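Local coordinates for outer surface protein (Bacillus cereus ATCC 14579, PDB 1X7F) that is uncharacterised but probably acts as a 6-phospho-N-acetylmuramidase, cleaving phosphorylated muramic acid sugars released during recycling of the cell wall, at residues I204-A209 and A252-E257; N336-Y341 and E356-V361. One frame throughout, in Å; residues are numbered along the deposited sequence.

Contact 1: residues I204-A209 and A252-E257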
loop_
_atom_site.group_PDB
_atom_site.type_symbol
_atom_site.label_atom_id
_atom_site.label_comp_id
_atom_site.label_asym_id
_atom_site.label_seq_id
_atom_site.Cartn_x
_atom_site.Cartn_y
_atom_site.Cartn_z
ATOM N N ILE A 204 5.650 0.768 4.856
ATOM C CA ILE A 204 5.250 2.156 5.029
ATOM C C ILE A 204 5.612 2.607 6.442
ATOM O O ILE A 204 5.883 1.788 7.327
ATOM C CB ILE A 204 3.732 2.336 4.767
ATOM C CG1 ILE A 204 2.883 1.606 5.826
ATOM C CG2 ILE A 204 3.389 1.946 3.329
ATOM C CD1 ILE A 204 1.383 1.829 5.672
ATOM N N THR A 205 5.619 3.914 6.654
ATOM C CA THR A 205 6.054 4.455 7.927
ATOM C C THR A 205 4.950 5.199 8.674
ATOM O O THR A 205 4.186 5.986 8.096
ATOM C CB THR A 205 7.302 5.332 7.729
ATOM O OG1 THR A 205 7.848 5.697 9.005
ATOM C CG2 THR A 205 6.959 6.664 7.061
ATOM N N SER A 206 4.873 4.913 9.965
ATOM C CA SER A 206 4.019 5.630 10.889
ATOM C C SER A 206 4.676 6.945 11.315
ATOM O O SER A 206 5.912 7.053 11.388
ATOM C CB SER A 206 3.736 4.746 12.101
ATOM O OG SER A 206 3.243 5.493 13.194
ATOM N N HIS A 207 3.843 7.945 11.589
ATOM C CA HIS A 207 4.322 9.248 12.049
ATOM C C HIS A 207 4.192 9.408 13.568
ATOM O O HIS A 207 4.529 10.455 14.122
ATOM C CB HIS A 207 3.634 10.371 11.256
ATOM C CG HIS A 207 3.854 10.251 9.781
ATOM N ND1 HIS A 207 5.112 10.304 9.209
ATOM C CD2 HIS A 207 2.991 9.998 8.769
ATOM C CE1 HIS A 207 5.007 10.139 7.904
ATOM N NE2 HIS A 207 3.733 9.940 7.614
ATOM N N VAL A 208 3.734 8.344 14.228
ATOM C CA VAL A 208 3.628 8.300 15.678
ATOM C C VAL A 208 4.703 7.361 16.245
ATOM O O VAL A 208 5.364 7.698 17.223
ATOM C CB VAL A 208 2.199 7.855 16.126
ATOM C CG1 VAL A 208 2.076 7.838 17.631
ATOM C CG2 VAL A 208 1.129 8.778 15.526
ATOM N N ALA A 209 4.862 6.194 15.614
ATOM C CA ALA A 209 5.825 5.168 16.019
ATOM C C ALA A 209 7.233 5.709 16.303
ATOM O O ALA A 209 7.756 6.534 15.547
ATOM C CB ALA A 209 5.879 4.064 14.971
ATOM N N ALA A 252 7.378 0.815 14.938
ATOM C CA ALA A 252 6.379 0.496 15.989
ATOM C C ALA A 252 6.402 1.583 17.062
ATOM O O ALA A 252 7.455 2.152 17.310
ATOM C CB ALA A 252 6.682 -0.875 16.621
ATOM N N TYR A 253 5.280 1.898 17.713
ATOM C CA TYR A 253 3.953 1.332 17.468
ATOM C C TYR A 253 3.161 2.378 16.722
ATOM O O TYR A 253 3.159 3.554 17.121
ATOM C CB TYR A 253 3.241 1.077 18.803
ATOM C CG TYR A 253 3.956 0.106 19.702
ATOM C CD1 TYR A 253 4.559 0.524 20.898
ATOM C CD2 TYR A 253 4.056 -1.236 19.345
ATOM C CE1 TYR A 253 5.230 -0.390 21.713
ATOM C CE2 TYR A 253 4.717 -2.144 20.143
ATOM C CZ TYR A 253 5.296 -1.725 21.318
ATOM O OH TYR A 253 5.939 -2.667 22.078
ATOM N N ALA A 254 2.471 1.967 15.658
ATOM C CA ALA A 254 1.524 2.857 15.002
ATOM C C ALA A 254 0.414 3.144 16.007
ATOM O O ALA A 254 0.097 2.293 16.845
ATOM C CB ALA A 254 0.961 2.219 13.715
ATOM N N SER A 255 -0.151 4.348 15.948
ATOM C CA SER A 255 -1.269 4.704 16.817
ATOM C C SER A 255 -2.546 3.937 16.469
ATOM O O SER A 255 -2.709 3.425 15.348
ATOM C CB SER A 255 -1.544 6.205 16.766
ATOM O OG SER A 255 -2.064 6.585 15.496
ATOM N N GLU A 256 -3.455 3.867 17.440
ATOM C CA GLU A 256 -4.789 3.338 17.209
ATOM C C GLU A 256 -5.436 3.979 15.962
ATOM O O GLU A 256 -5.991 3.271 15.110
ATOM C CB GLU A 256 -5.653 3.523 18.462
ATOM C CG GLU A 256 -7.109 3.088 18.317
ATOM C CD GLU A 256 -7.315 1.580 18.191
ATOM O OE1 GLU A 256 -8.393 1.181 17.700
ATOM O OE2 GLU A 256 -6.431 0.791 18.590
ATOM N N GLU A 257 -5.356 5.309 15.870
ATOM C CA GLU A 257 -5.904 6.067 14.741
ATOM C C GLU A 257 -5.287 5.634 13.400
ATOM O O GLU A 257 -6.005 5.465 12.413
ATOM C CB GLU A 257 -5.725 7.577 14.976
ATOM C CG GLU A 257 -6.263 8.478 13.866
ATOM C CD GLU A 257 -5.884 9.947 14.032
ATOM O OE1 GLU A 257 -6.052 10.506 15.136
ATOM O OE2 GLU A 257 -5.430 10.558 13.047
#
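Ser206, Val208 and Ala209 pack against Ala252-Ser255 by van der Waals contact, with no hydrogen bond between the two segments, where the loops that follow the adjacent parallel strands 201-204 and 246-249 run side by side. Ala209 makes the two closest approaches. Its methyl CB sits 3.3 Å from Ala252 C, against the cis peptide that leads into Tyr253, and Tyr253 O lies 3.3 Å from Ala209 CA, in a CA-H...O contact bent to 122° at the hydrogen. Ala209 N is not bonded to that carbonyl; it is spent on Ser206 OG, 3.0 Å away and almost straight. Val208 N also donates to this hydroxyl, so the loop is tied into an ST motif and ST turn. With chi1 at 163°, OG lies beside its own carbonyl carbon, facing these two amides, and also comes within 3.6 Å of Ala254 CA. Glu258 OE1 is its third polar partner. Val208 lays CG2 along Ser255, 3.9 Å from CB, while Ser255 OG N-caps helix 256-264 through Glu258 N. Glu258 OE2 meets His207 N, so that helix's first turn holds both loops. Loops leaving the C-terminal ends of the last two strands and meeting like this are typical of a (beta/alpha)8 barrel, as in the alpha-amylase-like relatives.

Contact 2: residues N336-Y341 and E356-V361; sequences NSFGKY and ERKNIV
Phe338 and Arg357 carry this surface contact, in which an aromatic ring from the turn between strands 330-334 and 345-348 packs its face against an arginine just before strand 358-364. The ring contacts come first. Arg357 CB stands over one face of Phe338 in a CH-pi contact, 3.8 Å from the centroid and 19° off the normal. Farther out, the guanidinium lies across the ring's rim, its plane turned 30° from that of the ring, with Phe338 CE1 over the centre of its face, 3.4 Å from Arg357 CZ. The bend at chi3 (-48°) folds the arginine back over the ring. On the opposite face of Phe338 lies Tyr341 CB, brought there by the turn whose Tyr341 N bonds to Phe338 O, so both faces have a methylene group over them, each offset toward the rim. Aliphatic packing adds Lys358, whose extended chain crosses the phenyl obliquely and brings CG within 3.8 Å of Phe338 CE2.

Polar atoms meet this surface without bonding across it. Arg357 O approaches Phe338 CD2 to 3.2 Å. Ser337 OG rests 3.5 Å from Arg357 CA and also touches CG, and OG is hydrogen-bonded to Asn335 ND2 instead of across the contact.

The polar ends find partners outside the two segments: Arg357 NE in a salt bridge with Asp355 OD2, Lys358 NZ in hydrogen bonds to Gln346 OE1 and Gln326 OE1. Backbone bonding of Arg357 with Asn335 continues the pairing of strands 330-334 and 358-364 up to the turn.

The chemistry is that of a cationic side chain lending its hydrocarbon and flat guanidinium surface to a phenyl ring: Phe338 is partly shielded from water, while the charge of Arg357 stays at the protein surface with Asp355.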
loop_
_atom_site.group_PDB
_atom_site.type_symbol
_atom_site.label_atom_id
_atom_site.label_comp_id
_atom_site.label_asym_id
_atom_site.label_seq_id
_atom_site.Cartn_x
_atom_site.Cartn_y
_atom_site.Cartn_z
ATOM N N ASN A 336 -26.099 22.740 -16.678
ATOM C CA ASN A 336 -27.234 22.889 -17.607
ATOM C C ASN A 336 -26.888 23.405 -19.006
ATOM O O ASN A 336 -27.620 23.158 -19.970
ATOM C CB ASN A 336 -28.316 23.793 -17.002
ATOM C CG ASN A 336 -28.972 23.188 -15.769
ATOM O OD1 ASN A 336 -28.833 21.993 -15.478
ATOM N ND2 ASN A 336 -29.691 24.020 -15.031
ATOM N N SER A 337 -25.775 24.119 -19.122
ATOM C CA SER A 337 -25.436 24.744 -20.384
ATOM C C SER A 337 -24.435 23.892 -21.194
ATOM O O SER A 337 -23.954 24.331 -22.234
ATOM C CB SER A 337 -24.933 26.168 -20.146
ATOM O OG SER A 337 -23.603 26.143 -19.657
ATOM N N PHE A 338 -24.147 22.672 -20.726
ATOM C CA PHE A 338 -23.206 21.786 -21.420
ATOM C C PHE A 338 -23.886 20.746 -22.346
ATOM O O PHE A 338 -23.239 19.788 -22.778
ATOM C CB PHE A 338 -22.237 21.109 -20.435
ATOM C CG PHE A 338 -20.790 21.038 -20.934
ATOM C CD1 PHE A 338 -20.475 21.271 -22.271
ATOM C CD2 PHE A 338 -19.755 20.697 -20.062
ATOM C CE1 PHE A 338 -19.154 21.198 -22.728
ATOM C CE2 PHE A 338 -18.430 20.630 -20.505
ATOM C CZ PHE A 338 -18.133 20.892 -21.849
ATOM N N GLY A 339 -25.169 20.955 -22.661
ATOM C CA GLY A 339 -25.938 20.073 -23.560
ATOM C C GLY A 339 -25.729 18.582 -23.336
ATOM O O GLY A 339 -26.022 18.061 -22.268
ATOM N N LYS A 340 -25.199 17.907 -24.350
ATOM C CA LYS A 340 -24.791 16.487 -24.299
ATOM C C LYS A 340 -23.922 16.120 -23.071
ATOM O O LYS A 340 -23.912 14.967 -22.626
ATOM C CB LYS A 340 -24.016 16.184 -25.603
ATOM C CG LYS A 340 -23.534 14.759 -25.826
ATOM C CD LYS A 340 -24.538 13.945 -26.639
ATOM C CE LYS A 340 -24.110 12.473 -26.731
ATOM N NZ LYS A 340 -22.628 12.304 -26.899
ATOM N N TYR A 341 -23.194 17.090 -22.525
ATOM C CA TYR A 341 -22.210 16.815 -21.474
ATOM C C TYR A 341 -22.652 17.238 -20.079
ATOM O O TYR A 341 -21.907 17.093 -19.125
ATOM C CB TYR A 341 -20.821 17.400 -21.851
ATOM C CG TYR A 341 -20.402 16.867 -23.189
ATOM C CD1 TYR A 341 -20.431 17.679 -24.320
ATOM C CD2 TYR A 341 -20.079 15.512 -23.345
ATOM C CE1 TYR A 341 -20.108 17.175 -25.552
ATOM C CE2 TYR A 341 -19.759 14.995 -24.588
ATOM C CZ TYR A 341 -19.764 15.840 -25.685
ATOM O OH TYR A 341 -19.458 15.355 -26.916
ATOM N N GLU A 356 -17.494 28.084 -18.595
ATOM C CA GLU A 356 -18.732 28.365 -17.851
ATOM C C GLU A 356 -19.738 27.213 -17.945
ATOM O O GLU A 356 -20.742 27.208 -17.240
ATOM C CB GLU A 356 -19.385 29.688 -18.301
ATOM C CG GLU A 356 -18.543 30.957 -18.122
ATOM C CD GLU A 356 -18.273 31.343 -16.671
ATOM O OE1 GLU A 356 -19.128 31.107 -15.783
ATOM O OE2 GLU A 356 -17.189 31.911 -16.417
ATOM N N ARG A 357 -19.453 26.238 -18.807
ATOM C CA ARG A 357 -20.311 25.045 -18.954
ATOM C C ARG A 357 -20.034 23.939 -17.917
ATOM O O ARG A 357 -20.671 22.871 -17.922
ATOM C CB ARG A 357 -20.186 24.507 -20.385
ATOM C CG ARG A 357 -20.586 25.557 -21.463
ATOM C CD ARG A 357 -20.199 25.181 -22.888
ATOM N NE ARG A 357 -18.807 24.741 -22.962
ATOM C CZ ARG A 357 -18.231 24.239 -24.042
ATOM N NH1 ARG A 357 -18.929 24.101 -25.172
ATOM N NH2 ARG A 357 -16.952 23.855 -23.988
ATOM N N LYS A 358 -19.082 24.207 -17.027
ATOM C CA LYS A 358 -18.742 23.310 -15.934
ATOM C C LYS A 358 -18.924 24.000 -14.584
ATOM O O LYS A 358 -18.597 25.176 -14.445
ATOM C CB LYS A 358 -17.299 22.841 -16.067
ATOM C CG LYS A 358 -16.982 22.155 -17.381
ATOM C CD LYS A 358 -15.617 21.502 -17.324
ATOM C CE LYS A 358 -15.111 21.145 -18.702
ATOM N NZ LYS A 358 -13.795 20.461 -18.610
ATOM N N ASN A 359 -19.444 23.267 -13.599
ATOM C CA ASN A 359 -19.445 23.716 -12.202
ATOM C C ASN A 359 -18.302 23.037 -11.440
ATOM O O ASN A 359 -18.068 21.840 -11.621
ATOM C CB ASN A 359 -20.776 23.371 -11.519
ATOM C CG ASN A 359 -21.959 24.206 -12.024
ATOM O OD1 ASN A 359 -23.101 23.888 -11.705
ATOM N ND2 ASN A 359 -21.699 25.263 -12.801
ATOM N N ILE A 360 -17.579 23.767 -10.595
ATOM C CA ILE A 360 -16.601 23.082 -9.718
ATOM C C ILE A 360 -17.323 22.508 -8.498
ATOM O O ILE A 360 -18.106 23.202 -7.853
ATOM C CB ILE A 360 -15.383 23.977 -9.271
ATOM C CG1 ILE A 360 -14.484 23.157 -8.318
ATOM C CG2 ILE A 360 -15.861 25.298 -8.607
ATOM C CD1 ILE A 360 -13.198 23.828 -7.894
ATOM N N VAL A 361 -17.041 21.248 -8.186
ATOM C CA VAL A 361 -17.775 20.516 -7.145
ATOM C C VAL A 361 -16.914 20.336 -5.894
ATOM O O VAL A 361 -17.398 20.474 -4.772
ATOM C CB VAL A 361 -18.302 19.159 -7.702
ATOM C CG1 VAL A 361 -18.790 18.243 -6.602
ATOM C CG2 VAL A 361 -19.442 19.412 -8.692
#

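In the fold
The two contacts belong to different family regions, the N-terminal barrel and the C-terminal part, with centres 43 Å apart and nearest atoms about 24 Å apart, and they share no helix or strand. Contact 1 is partly buried, 15 Å from the chain centre, and joins loops of the barrel; contact 2 lies 36 Å out, at a turn of the mixed sheet. Neither has a hydrogen bond between its segments, yet they differ in chemistry. The inner one fits small residues closely against backbone, with its serine hydroxyls bonded to loop amides and to Glu258 at the helix start. At the periphery, long side chains build the interface, setting an aromatic ring against the hydrocarbon of Arg357 and Lys358 and the flat guanidinium.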